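Local structure of phosphoglycerol transferase GacH (Streptococcus pyogenes MGAS5005, 6DGM) at residues A[100-103]-A[104-107]; A[174-178]-A[179-183]; A[228-231]-A[232-236]; A[271-274]-A[275-278]; A[285-288]-A[289-292]. The protein probably transfers sn-glycerol-1-phosphate onto the rhamnose polysaccharide of the streptococcal cell wall, this chain being its manganese-binding sulfatase-type domain. All coordinates share one frame; numbering follows the deposited sequence.

Interaction 1 of 5, residues A[100-103]-A[104-107]; sequences LPFY and NFSS
N104 folds back on P101 and Y103 in a short 3-10 turn, which lies in the loop between helices 89-98 and 112-115. Two backbone bonds define the turn: N104 N donates to P101 O at 3.1 Å, and F105 N donates to F102 O at 2.9 Å. Following the asparagine outward, CB passes P101 O and the carbonyl carbon of Y103. CG is anti to its own carbonyl carbon (chi1 -78°), which lays the amide alongside the tyrosine, the two side chains pointing the same way. The flat groups are nonetheless almost perpendicular, with planes 85° apart, and OD1 comes to the ring edge, 3.3 Å from Y103 CD1. ND2 reaches over to P101 CG at 3.5 Å, and its hydrogen bonds go to Q355 and Q362 of helix 349-365, tying the turn to that helix. The Y103 ring is in turn covered on one face by P101 CB, so proline, tyrosine and asparagine form one compact cluster. F105 turns to the buried side of the loop, where L100 lies loosely beside it and F94 of helix 89-98 also touches it. A water closes the far end of the turn, donating one hydrogen bond to F105 O at 3.0 Å and a longer one to F102 O at 3.2 Å.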
loop_
_atom_site.group_PDB
_atom_site.type_symbol
_atom_site.label_atom_id
_atom_site.label_comp_id
_atom_site.label_asym_id
_atom_site.label_seq_id
_atom_site.Cartn_x
_atom_site.Cartn_y
_atom_site.Cartn_z
ATOM N N LEU A 100 -1.472 -5.376 -9.226
ATOM C CA LEU A 100 -1.879 -6.736 -9.562
ATOM C C LEU A 100 -2.186 -7.500 -8.272
ATOM O O LEU A 100 -1.290 -7.638 -7.423
ATOM C CB LEU A 100 -0.761 -7.433 -10.323
ATOM C CG LEU A 100 -0.388 -6.791 -11.669
ATOM C CD1 LEU A 100 0.821 -7.463 -12.284
ATOM C CD2 LEU A 100 -1.576 -6.816 -12.646
ATOM N N PRO A 101 -3.412 -7.980 -8.069
ATOM C CA PRO A 101 -3.737 -8.589 -6.769
ATOM C C PRO A 101 -3.114 -9.959 -6.561
ATOM O O PRO A 101 -3.138 -10.841 -7.430
ATOM C CB PRO A 101 -5.268 -8.673 -6.767
ATOM C CG PRO A 101 -5.647 -8.650 -8.221
ATOM C CD PRO A 101 -4.605 -7.843 -8.929
ATOM N N PHE A 102 -2.609 -10.150 -5.344
ATOM C CA PHE A 102 -2.084 -11.446 -4.923
ATOM C C PHE A 102 -3.139 -12.531 -5.043
ATOM O O PHE A 102 -2.819 -13.676 -5.373
ATOM C CB PHE A 102 -1.623 -11.302 -3.467
ATOM C CG PHE A 102 -0.669 -12.364 -2.988
ATOM C CD1 PHE A 102 -0.182 -13.356 -3.818
ATOM C CD2 PHE A 102 -0.229 -12.326 -1.678
ATOM C CE1 PHE A 102 0.717 -14.299 -3.343
ATOM C CE2 PHE A 102 0.665 -13.267 -1.202
ATOM C CZ PHE A 102 1.137 -14.248 -2.031
ATOM N N TYR A 103 -4.404 -12.193 -4.796
ATOM C CA TYR A 103 -5.451 -13.201 -4.800
ATOM C C TYR A 103 -5.680 -13.823 -6.172
ATOM O O TYR A 103 -6.357 -14.856 -6.240
ATOM C CB TYR A 103 -6.763 -12.654 -4.218
ATOM C CG TYR A 103 -7.393 -11.480 -4.907
ATOM C CD1 TYR A 103 -7.930 -11.599 -6.191
ATOM C CD2 TYR A 103 -7.517 -10.251 -4.262
ATOM C CE1 TYR A 103 -8.510 -10.531 -6.823
ATOM C CE2 TYR A 103 -8.107 -9.184 -4.881
ATOM C CZ TYR A 103 -8.610 -9.324 -6.172
ATOM O OH TYR A 103 -9.198 -8.258 -6.817
ATOM N N ASN A 104 -5.136 -13.238 -7.241
ATOM C CA ASN A 104 -5.239 -13.825 -8.572
ATOM C C ASN A 104 -4.042 -14.683 -8.945
ATOM O O ASN A 104 -4.096 -15.386 -9.960
ATOM C CB ASN A 104 -5.445 -12.754 -9.637
ATOM C CG ASN A 104 -6.866 -12.254 -9.675
ATOM O OD1 ASN A 104 -7.788 -12.928 -9.191
ATOM N ND2 ASN A 104 -7.064 -11.080 -10.286
ATOM N N PHE A 105 -2.988 -14.677 -8.137
ATOM C CA PHE A 105 -1.870 -15.566 -8.393
ATOM C C PHE A 105 -2.119 -16.917 -7.733
ATOM O O PHE A 105 -3.036 -17.087 -6.931
ATOM C CB PHE A 105 -0.573 -14.951 -7.866
ATOM C CG PHE A 105 -0.070 -13.790 -8.681
ATOM C CD1 PHE A 105 0.381 -13.973 -9.985
ATOM C CD2 PHE A 105 -0.061 -12.521 -8.154
ATOM C CE1 PHE A 105 0.845 -12.902 -10.724
ATOM C CE2 PHE A 105 0.406 -11.451 -8.888
ATOM C CZ PHE A 105 0.856 -11.628 -10.162
ATOM N N SER A 106 -1.291 -17.887 -8.096
ATOM C CA SER A 106 -1.417 -19.227 -7.544
ATOM C C SER A 106 -1.155 -19.217 -6.044
ATOM O O SER A 106 -0.344 -18.443 -5.537
ATOM C CB SER A 106 -0.408 -20.149 -8.226
ATOM O OG SER A 106 -0.273 -21.341 -7.479
ATOM N N SER A 107 -1.859 -20.095 -5.320
ATOM C CA SER A 107 -1.605 -20.237 -3.896
ATOM C C SER A 107 -0.196 -20.745 -3.605
ATOM O O SER A 107 0.288 -20.578 -2.482
ATOM C CB SER A 107 -2.624 -21.184 -3.259
ATOM O OG SER A 107 -3.917 -20.611 -3.320
HETATM O O HOH W 1 -3.174 -16.516 -4.009
#

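Interaction 2 of 5, residues A[174-178]-A[179-183]; sequences ENVGL and LTSDK
A small beta hairpin, 175-176 with 179-180, leads straight into helix 182-192, and its two arms meet where V176 packs on S181 and N175 faces T180. N175 and T180 form an antiparallel non-hydrogen-bonded pair whose side chains diverge; a water bridges their ends, 2.6 Å from N175 ND2 and 2.8 Å from T180 OG1. The firmest link between the arms is S181 N to E174 O, a nearly straight bond of 2.8 Å lying in the carbonyl plane. V176 N reaches L179 O by a longer, bent bond of 3.2 Å (N-H...O angle 137°), so the hairpin is only loosely laddered. G177 turns the chain with a positive phi of 79°, and beyond it a further water spans V176 O and L179 N. On one side of the hairpin V176 CG2, anti to its carbonyl carbon, presses closely on S181 CB at 3.5 Å, while L241 and F244 of helix 229-257 pack on the same valine. S181 occupies the N-cap position; its OG hydrogen-bonds T184 OG1 and also a water, at 2.7 Å, that donates to E174 OE1. K183 NZ stands 4.6 Å from that carboxylate oxygen, too far for a direct pair. Backbone bonds and bridging waters thus do most of the joining, and any attraction between E174 and K183 is probably weak and longer-range.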
loop_
_atom_site.group_PDB
_atom_site.type_symbol
_atom_site.label_atom_id
_atom_site.label_comp_id
_atom_site.label_asym_id
_atom_site.label_seq_id
_atom_site.Cartn_x
_atom_site.Cartn_y
_atom_site.Cartn_z
ATOM N N GLU A 174 17.393 7.547 15.021
ATOM C CA GLU A 174 17.046 7.322 16.413
ATOM C C GLU A 174 16.069 6.162 16.465
ATOM O O GLU A 174 15.313 5.926 15.512
ATOM C CB GLU A 174 16.355 8.532 17.030
ATOM C CG GLU A 174 17.213 9.778 17.074
ATOM C CD GLU A 174 16.451 10.959 17.647
ATOM O OE1 GLU A 174 15.360 11.287 17.112
ATOM O OE2 GLU A 174 16.930 11.533 18.650
ATOM N N ASN A 175 16.114 5.422 17.567
ATOM C CA ASN A 175 15.210 4.307 17.779
ATOM C C ASN A 175 14.111 4.734 18.739
ATOM O O ASN A 175 14.351 5.480 19.691
ATOM C CB ASN A 175 15.921 3.113 18.411
ATOM C CG ASN A 175 16.939 2.453 17.519
ATOM O OD1 ASN A 175 17.683 1.587 17.983
ATOM N ND2 ASN A 175 16.988 2.830 16.260
ATOM N N VAL A 176 12.900 4.283 18.462
ATOM C CA VAL A 176 11.759 4.356 19.365
ATOM C C VAL A 176 11.278 2.910 19.469
ATOM O O VAL A 176 10.848 2.313 18.463
ATOM C CB VAL A 176 10.667 5.291 18.846
ATOM C CG1 VAL A 176 9.356 5.038 19.554
ATOM C CG2 VAL A 176 11.112 6.754 19.009
ATOM N N GLY A 177 11.401 2.330 20.658
ATOM C CA GLY A 177 11.407 0.884 20.773
ATOM C C GLY A 177 12.776 0.339 20.400
ATOM O O GLY A 177 13.796 1.009 20.546
ATOM N N LEU A 178 12.795 -0.904 19.932
ATOM C CA LEU A 178 14.056 -1.539 19.575
ATOM C C LEU A 178 14.573 -1.141 18.194
ATOM O O LEU A 178 15.763 -1.348 17.913
ATOM C CB LEU A 178 13.880 -3.055 19.598
ATOM C CG LEU A 178 13.523 -3.640 20.960
ATOM C CD1 LEU A 178 13.197 -5.097 20.816
ATOM C CD2 LEU A 178 14.676 -3.419 21.925
ATOM N N LEU A 179 13.723 -0.582 17.335
ATOM C CA LEU A 179 14.026 -0.399 15.920
ATOM C C LEU A 179 13.935 1.079 15.544
ATOM O O LEU A 179 13.567 1.931 16.357
ATOM C CB LEU A 179 13.100 -1.283 15.075
ATOM C CG LEU A 179 13.142 -2.772 15.451
ATOM C CD1 LEU A 179 11.980 -3.512 14.847
ATOM C CD2 LEU A 179 14.463 -3.390 15.004
ATOM N N THR A 180 14.272 1.367 14.289
ATOM C CA THR A 180 14.356 2.745 13.821
ATOM C C THR A 180 12.999 3.427 13.933
ATOM O O THR A 180 11.979 2.894 13.486
ATOM C CB THR A 180 14.784 2.786 12.356
ATOM O OG1 THR A 180 16.081 2.222 12.175
ATOM C CG2 THR A 180 14.823 4.218 11.853
ATOM N N SER A 181 12.988 4.622 14.515
ATOM C CA SER A 181 11.720 5.299 14.742
ATOM C C SER A 181 11.053 5.754 13.439
ATOM O O SER A 181 11.708 6.073 12.437
ATOM C CB SER A 181 11.920 6.539 15.614
ATOM O OG SER A 181 12.698 7.525 14.957
ATOM N N ASP A 182 9.724 5.832 13.489
ATOM C CA ASP A 182 8.984 6.456 12.394
ATOM C C ASP A 182 9.350 7.933 12.257
ATOM O O ASP A 182 9.384 8.457 11.143
ATOM C CB ASP A 182 7.477 6.298 12.605
ATOM C CG ASP A 182 6.991 4.881 12.373
ATOM O OD1 ASP A 182 7.753 4.026 11.881
ATOM O OD2 ASP A 182 5.811 4.625 12.677
ATOM N N LYS A 183 9.659 8.612 13.373
ATOM C CA LYS A 183 10.117 9.999 13.276
ATOM C C LYS A 183 11.332 10.100 12.361
ATOM O O LYS A 183 11.407 10.997 11.511
ATOM C CB LYS A 183 10.439 10.548 14.665
ATOM C CG LYS A 183 10.992 11.967 14.683
ATOM C CD LYS A 183 11.217 12.400 16.129
ATOM C CE LYS A 183 11.706 13.826 16.207
ATOM N NZ LYS A 183 11.829 14.255 17.641
HETATM O O HOH W 2 13.129 9.512 16.686
HETATM O O HOH W 3 18.072 1.814 14.111
HETATM O O HOH W 4 10.829 -0.223 17.633
#

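Interaction 3 of 5, residues A[228-231]-A[232-236]; sequences TEEE and NHNLT
E231 and N232 lie in the first turn of helix 229-257, which opens with a capping box formed by T228 and E231. The two members of the box grip each other reciprocally: T228 OG1 accepts from E231 N at 3.0 Å, while E231 OE1 accepts from T228 N at 2.9 Å. The carboxylate is met on its anti side, with the donor 32° out of its plane. E231 gets there with CG anti to its carbonyl carbon (chi1 -73°) and the rest of the chain extended back toward the helix start. N232 N then takes up T228 O, beginning the regular ladder of helical bonds. E230, in the first turn, and N234, one turn on, run side by side and point the same way, their carboxylate and amide planes 64° apart. Direct contact is slight, E230 CG standing 3.9 Å from N234 ND2, and the polar ends are joined through solvent. N232 behaves differently: its CB and CG pass close to T228 O, but OD1 accepts from G224 N, fastening the helix start to strand 222-224. On the E230 side, one water donates to E230 OE2 at 2.5 Å and accepts from N234 ND2 at 3.0 Å.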
loop_
_atom_site.group_PDB
_atom_site.type_symbol
_atom_site.label_atom_id
_atom_site.label_comp_id
_atom_site.label_asym_id
_atom_site.label_seq_id
_atom_site.Cartn_x
_atom_site.Cartn_y
_atom_site.Cartn_z
ATOM N N THR A 228 -2.893 -14.452 27.724
ATOM C CA THR A 228 -1.776 -14.730 28.603
ATOM C C THR A 228 -1.087 -13.423 29.004
ATOM O O THR A 228 -1.287 -12.367 28.395
ATOM C CB THR A 228 -0.749 -15.601 27.889
ATOM O OG1 THR A 228 -0.187 -14.868 26.796
ATOM C CG2 THR A 228 -1.394 -16.885 27.371
ATOM N N GLU A 229 -0.244 -13.510 30.037
ATOM C CA GLU A 229 0.549 -12.348 30.427
ATOM C C GLU A 229 1.372 -11.833 29.255
ATOM O O GLU A 229 1.444 -10.619 29.019
ATOM C CB GLU A 229 1.453 -12.725 31.598
ATOM C CG GLU A 229 0.704 -13.023 32.896
ATOM C CD GLU A 229 0.305 -14.508 33.073
ATOM O OE1 GLU A 229 0.255 -15.277 32.078
ATOM O OE2 GLU A 229 0.043 -14.901 34.231
ATOM N N GLU A 230 1.992 -12.747 28.501
ATOM C CA GLU A 230 2.823 -12.351 27.366
ATOM C C GLU A 230 2.004 -11.652 26.291
ATOM O O GLU A 230 2.438 -10.646 25.722
ATOM C CB GLU A 230 3.515 -13.587 26.793
ATOM C CG GLU A 230 4.351 -13.345 25.541
ATOM C CD GLU A 230 5.036 -14.624 25.024
ATOM O OE1 GLU A 230 4.880 -15.712 25.640
ATOM O OE2 GLU A 230 5.738 -14.529 23.998
ATOM N N GLU A 231 0.825 -12.195 25.970
ATOM C CA GLU A 231 -0.031 -11.559 24.980
ATOM C C GLU A 231 -0.421 -10.152 25.420
ATOM O O GLU A 231 -0.392 -9.214 24.614
ATOM C CB GLU A 231 -1.269 -12.426 24.726
ATOM C CG GLU A 231 -0.947 -13.696 23.921
ATOM C CD GLU A 231 -2.038 -14.768 23.968
ATOM O OE1 GLU A 231 -2.917 -14.756 24.866
ATOM O OE2 GLU A 231 -2.003 -15.653 23.093
ATOM N N ASN A 232 -0.793 -9.986 26.691
ATOM C CA ASN A 232 -1.161 -8.668 27.193
ATOM C C ASN A 232 0.029 -7.717 27.166
ATOM O O ASN A 232 -0.120 -6.533 26.852
ATOM C CB ASN A 232 -1.690 -8.767 28.624
ATOM C CG ASN A 232 -3.135 -9.232 28.687
ATOM O OD1 ASN A 232 -3.859 -9.124 27.703
ATOM N ND2 ASN A 232 -3.563 -9.724 29.859
ATOM N N HIS A 233 1.219 -8.220 27.491
ATOM C CA HIS A 233 2.401 -7.362 27.497
ATOM C C HIS A 233 2.761 -6.925 26.087
ATOM O O HIS A 233 3.079 -5.752 25.854
ATOM C CB HIS A 233 3.575 -8.102 28.142
ATOM C CG HIS A 233 4.770 -7.234 28.383
ATOM N ND1 HIS A 233 4.727 -6.133 29.204
ATOM C CD2 HIS A 233 6.031 -7.287 27.890
ATOM C CE1 HIS A 233 5.911 -5.550 29.221
ATOM N NE2 HIS A 233 6.724 -6.233 28.440
ATOM N N ASN A 234 2.732 -7.857 25.130
ATOM C CA ASN A 234 2.983 -7.490 23.744
ATOM C C ASN A 234 1.971 -6.463 23.245
ATOM O O ASN A 234 2.340 -5.490 22.582
ATOM C CB ASN A 234 2.935 -8.734 22.862
ATOM C CG ASN A 234 4.235 -9.499 22.867
ATOM O OD1 ASN A 234 5.298 -8.935 23.067
ATOM N ND2 ASN A 234 4.150 -10.800 22.651
ATOM N N LEU A 235 0.690 -6.670 23.550
ATOM C CA LEU A 235 -0.324 -5.728 23.106
ATOM C C LEU A 235 -0.092 -4.356 23.717
ATOM O O LEU A 235 -0.235 -3.332 23.035
ATOM C CB LEU A 235 -1.717 -6.240 23.464
ATOM C CG LEU A 235 -2.890 -5.309 23.112
ATOM C CD1 LEU A 235 -2.979 -5.004 21.613
ATOM C CD2 LEU A 235 -4.209 -5.907 23.624
ATOM N N THR A 236 0.259 -4.315 25.010
ATOM C CA THR A 236 0.529 -3.039 25.668
ATOM C C THR A 236 1.727 -2.343 25.042
ATOM O O THR A 236 1.673 -1.143 24.755
ATOM C CB THR A 236 0.736 -3.274 27.164
ATOM O OG1 THR A 236 -0.503 -3.690 27.743
ATOM C CG2 THR A 236 1.244 -1.999 27.877
HETATM O O HOH W 5 6.686 -12.344 23.305
#

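Interaction 4 of 5, residues A[271-274]-A[275-278]; sequences HLPG and LYPD. With MN (manganese (II) ion), chain C.
L272, P273, L275 and Y276 gather into a small buried apolar cluster where the chain bends just beyond the manganese ligand H271. L272 meets the tyrosine at about a right angle, its CD2 lying 3.9 Å from Y276 CE2. The same ring carbon is approached by P273 CG, also at 3.9 Å, and the pyrrolidine crosses L275 as well, CB touching CD2. L275 is thereby wedged between two partners: CD2 rests on the proline, while CD1 sits 3.5 Å above the plane of the Y276 ring, over its centre. This follows from a chi1 of 59°, which sets L275 CG between its own backbone N and carbonyl carbon. The chain kinks sharply at an inverse gamma turn centred on G274, closed by a weak bond of 2.9 Å from L275 N to P273 O. Beyond the cluster the character becomes polar. H271 ND1 donates to L272 O at 2.8 Å, almost straight and with the acceptor close to the ring plane. That second-shell bond fixes the rotation of the imidazole and turns NE2 to the manganese ion, 2.2 Å away. E47, T89 and D270 are further protein ligands of the metal, and the bound sn-glycerol-1-phosphate touches H271. The segment belongs to the loop between strands 263-269 and 290-297 of the central mixed sheet, and helix 229-257 flanks its apolar side, Y238 packing on P273 and L275, and L235 on Y276.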
loop_
_atom_site.group_PDB
_atom_site.type_symbol
_atom_site.label_atom_id
_atom_site.label_comp_id
_atom_site.label_asym_id
_atom_site.label_seq_id
_atom_site.Cartn_x
_atom_site.Cartn_y
_atom_site.Cartn_z
ATOM N N HIS A 271 -0.365 -5.371 7.617
ATOM C CA HIS A 271 -1.038 -6.505 8.236
ATOM C C HIS A 271 -1.095 -6.195 9.729
ATOM O O HIS A 271 -0.400 -5.293 10.215
ATOM C CB HIS A 271 -0.258 -7.823 8.019
ATOM C CG HIS A 271 1.196 -7.693 8.354
ATOM N ND1 HIS A 271 1.657 -7.651 9.656
ATOM C CD2 HIS A 271 2.281 -7.525 7.564
ATOM C CE1 HIS A 271 2.968 -7.475 9.646
ATOM N NE2 HIS A 271 3.369 -7.396 8.391
ATOM N N LEU A 272 -1.938 -6.935 10.442
ATOM C CA LEU A 272 -1.971 -6.821 11.893
ATOM C C LEU A 272 -0.656 -7.330 12.479
ATOM O O LEU A 272 0.001 -8.195 11.890
ATOM C CB LEU A 272 -3.117 -7.657 12.465
ATOM C CG LEU A 272 -4.450 -6.933 12.644
ATOM C CD1 LEU A 272 -5.136 -6.641 11.319
ATOM C CD2 LEU A 272 -5.371 -7.704 13.556
ATOM N N PRO A 273 -0.266 -6.830 13.652
ATOM C CA PRO A 273 0.855 -7.444 14.374
ATOM C C PRO A 273 0.504 -8.863 14.786
ATOM O O PRO A 273 -0.640 -9.161 15.139
ATOM C CB PRO A 273 1.005 -6.549 15.601
ATOM C CG PRO A 273 -0.395 -6.060 15.856
ATOM C CD PRO A 273 -0.957 -5.811 14.472
ATOM N N GLY A 274 1.512 -9.743 14.773
ATOM C CA GLY A 274 1.287 -11.136 15.095
ATOM C C GLY A 274 1.372 -11.366 16.590
ATOM O O GLY A 274 2.274 -12.064 17.080
ATOM N N LEU A 275 0.474 -10.730 17.332
ATOM C CA LEU A 275 0.456 -10.900 18.773
ATOM C C LEU A 275 -0.871 -11.373 19.331
ATOM O O LEU A 275 -0.918 -11.725 20.515
ATOM C CB LEU A 275 0.851 -9.599 19.492
ATOM C CG LEU A 275 -0.012 -8.357 19.218
ATOM C CD1 LEU A 275 -1.270 -8.309 20.059
ATOM C CD2 LEU A 275 0.833 -7.100 19.427
ATOM N N TYR A 276 -1.940 -11.410 18.516
ATOM C CA TYR A 276 -3.243 -11.781 19.037
ATOM C C TYR A 276 -3.490 -13.272 18.833
ATOM O O TYR A 276 -3.193 -13.807 17.762
ATOM C CB TYR A 276 -4.341 -11.049 18.271
ATOM C CG TYR A 276 -4.291 -9.541 18.260
ATOM C CD1 TYR A 276 -4.790 -8.813 19.335
ATOM C CD2 TYR A 276 -3.790 -8.839 17.166
ATOM C CE1 TYR A 276 -4.783 -7.441 19.333
ATOM C CE2 TYR A 276 -3.771 -7.447 17.153
ATOM C CZ TYR A 276 -4.266 -6.751 18.249
ATOM O OH TYR A 276 -4.269 -5.366 18.233
ATOM N N PRO A 277 -4.061 -13.949 19.824
ATOM C CA PRO A 277 -4.618 -15.283 19.575
ATOM C C PRO A 277 -5.903 -15.171 18.772
ATOM O O PRO A 277 -6.571 -14.135 18.767
ATOM C CB PRO A 277 -4.884 -15.825 20.982
ATOM C CG PRO A 277 -5.166 -14.607 21.783
ATOM C CD PRO A 277 -4.309 -13.492 21.201
ATOM N N ASP A 278 -6.253 -16.257 18.074
ATOM C CA ASP A 278 -7.469 -16.234 17.266
ATOM C C ASP A 278 -8.697 -15.902 18.106
ATOM O O ASP A 278 -9.647 -15.292 17.600
ATOM C CB ASP A 278 -7.676 -17.563 16.544
ATOM C CG ASP A 278 -6.837 -17.689 15.276
ATOM O OD1 ASP A 278 -6.182 -16.713 14.862
ATOM O OD2 ASP A 278 -6.847 -18.801 14.701
HETATM MN MN MN C . 5.093 -6.224 7.860
#

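Interaction 5 of 5, residues A[285-288]-A[289-292]; sequences IENK and YLTD
K288 and Y289 mark the point where a 3-10 turn, 285-288, passes into strand 290-297 of the central sheet, the turn being closed by a bond of 3.0 Å from Y289 N to E286 O. The donor stands well above the plane of that carbonyl. Across the junction the dominant pair is a CH-pi contact between neighbours. K288 runs fully extended, with CG anti to its backbone N (chi1 -176°), and so lies alongside the tyrosine pointing the same way. Its CG sits over the ring face, 4.1 Å from the centroid and 24° off the normal. Further out, K288 CE comes within 3.5 Å of Y289 OH. The ammonium group continues past the phenol to a salt bridge with D278 and a cation-pi contact with Y85, so the ring lies along the aliphatic part of the lysine, and the charged end finds its partners beyond it. L290 packs on E286 and N287. Its CG lies 3.5 Å from E286 O, and its CD1 touches N287 OD1 at 3.6 Å, an apolar branch set against a polar atom. L290 N is buried here without a partner, whereas N287 O and L290 O each accept from one water that spans the start of the strand. At the far tip of the pair another water, in the plane of the Y289 ring, lies 2.9 Å from both Y289 OH and K288 NZ.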
loop_
_atom_site.group_PDB
_atom_site.type_symbol
_atom_site.label_atom_id
_atom_site.label_comp_id
_atom_site.label_asym_id
_atom_site.label_seq_id
_atom_site.Cartn_x
_atom_site.Cartn_y
_atom_site.Cartn_z
ATOM N N ILE A 285 -13.700 -12.977 12.629
ATOM C CA ILE A 285 -12.347 -13.318 12.205
ATOM C C ILE A 285 -11.902 -12.489 11.014
ATOM O O ILE A 285 -10.699 -12.393 10.746
ATOM C CB ILE A 285 -12.232 -14.836 11.947
ATOM C CG1 ILE A 285 -10.757 -15.266 11.898
ATOM C CG2 ILE A 285 -12.937 -15.224 10.649
ATOM C CD1 ILE A 285 -10.024 -15.162 13.235
ATOM N N GLU A 286 -12.833 -11.866 10.285
ATOM C CA GLU A 286 -12.406 -10.988 9.200
ATOM C C GLU A 286 -11.454 -9.911 9.710
ATOM O O GLU A 286 -10.552 -9.482 8.978
ATOM C CB GLU A 286 -13.621 -10.373 8.492
ATOM C CG GLU A 286 -14.443 -9.396 9.327
ATOM C CD GLU A 286 -15.515 -10.078 10.173
ATOM O OE1 GLU A 286 -15.531 -11.327 10.247
ATOM O OE2 GLU A 286 -16.349 -9.355 10.756
ATOM N N ASN A 287 -11.609 -9.491 10.976
ATOM C CA ASN A 287 -10.782 -8.415 11.515
ATOM C C ASN A 287 -9.334 -8.831 11.728
ATOM O O ASN A 287 -8.492 -7.971 11.984
ATOM C CB ASN A 287 -11.388 -7.891 12.818
ATOM C CG ASN A 287 -12.619 -7.031 12.576
ATOM O OD1 ASN A 287 -12.678 -6.280 11.605
ATOM N ND2 ASN A 287 -13.604 -7.143 13.448
ATOM N N LYS A 288 -9.019 -10.118 11.603
ATOM C CA LYS A 288 -7.617 -10.528 11.630
ATOM C C LYS A 288 -6.847 -10.019 10.417
ATOM O O LYS A 288 -5.612 -10.002 10.455
ATOM C CB LYS A 288 -7.549 -12.047 11.735
ATOM C CG LYS A 288 -6.177 -12.641 11.875
ATOM C CD LYS A 288 -6.304 -14.148 12.173
ATOM C CE LYS A 288 -4.969 -14.858 12.043
ATOM N NZ LYS A 288 -5.125 -16.325 12.347
ATOM N N TYR A 289 -7.543 -9.577 9.358
ATOM C CA TYR A 289 -6.908 -9.199 8.101
ATOM C C TYR A 289 -7.311 -7.810 7.623
ATOM O O TYR A 289 -7.151 -7.507 6.435
ATOM C CB TYR A 289 -7.214 -10.244 7.018
ATOM C CG TYR A 289 -6.717 -11.612 7.409
ATOM C CD1 TYR A 289 -5.402 -11.976 7.178
ATOM C CD2 TYR A 289 -7.548 -12.528 8.060
ATOM C CE1 TYR A 289 -4.927 -13.223 7.538
ATOM C CE2 TYR A 289 -7.073 -13.784 8.441
ATOM C CZ TYR A 289 -5.761 -14.120 8.178
ATOM O OH TYR A 289 -5.281 -15.350 8.555
ATOM N N LEU A 290 -7.787 -6.940 8.515
ATOM C CA LEU A 290 -8.245 -5.610 8.129
ATOM C C LEU A 290 -7.421 -4.545 8.845
ATOM O O LEU A 290 -7.566 -4.345 10.059
ATOM C CB LEU A 290 -9.736 -5.440 8.426
ATOM C CG LEU A 290 -10.665 -6.298 7.566
ATOM C CD1 LEU A 290 -12.085 -6.230 8.072
ATOM C CD2 LEU A 290 -10.588 -5.853 6.100
ATOM N N THR A 291 -6.600 -3.826 8.078
ATOM C CA THR A 291 -5.798 -2.727 8.593
ATOM C C THR A 291 -6.416 -1.390 8.182
ATOM O O THR A 291 -7.391 -1.327 7.430
ATOM C CB THR A 291 -4.374 -2.813 8.043
ATOM O OG1 THR A 291 -4.409 -2.552 6.627
ATOM C CG2 THR A 291 -3.759 -4.182 8.281
ATOM N N ASP A 292 -5.811 -0.303 8.672
ATOM C CA ASP A 292 -6.244 1.058 8.350
ATOM C C ASP A 292 -5.494 1.620 7.155
ATOM O O ASP A 292 -4.310 1.343 6.966
ATOM C CB ASP A 292 -5.987 1.958 9.561
ATOM C CG ASP A 292 -6.737 1.493 10.784
ATOM O OD1 ASP A 292 -6.198 0.623 11.520
ATOM O OD2 ASP A 292 -7.885 1.971 10.990
HETATM O O HOH W 6 -8.499 -5.297 12.379
HETATM O O HOH W 7 -6.845 -17.177 10.129
#

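Overall arrangement
Interactions 3, 4 and 5 form one connected patch, whereas 1 and 2 stand apart, their centres about 33 Å from each other on opposite sides of the chain's centre. Interaction 4 is the hub: it supplies the manganese ligand H271, meets the start of helix 229-257 through E231 OE2 on P277 CB (3.6 Å), and meets interaction 5 through the D278 OD1 to K288 NZ salt bridge (2.8 Å) and L272 packing on its turn. Interaction 3 lies away from the metal site. Nearer to it, side chain to side chain, Y289 of interaction 5 is about 7 Å from H271; L179 of interaction 2 lies about 8 Å, and F102 of interaction 1 about 11 Å, from the bound sn-glycerol-1-phosphate.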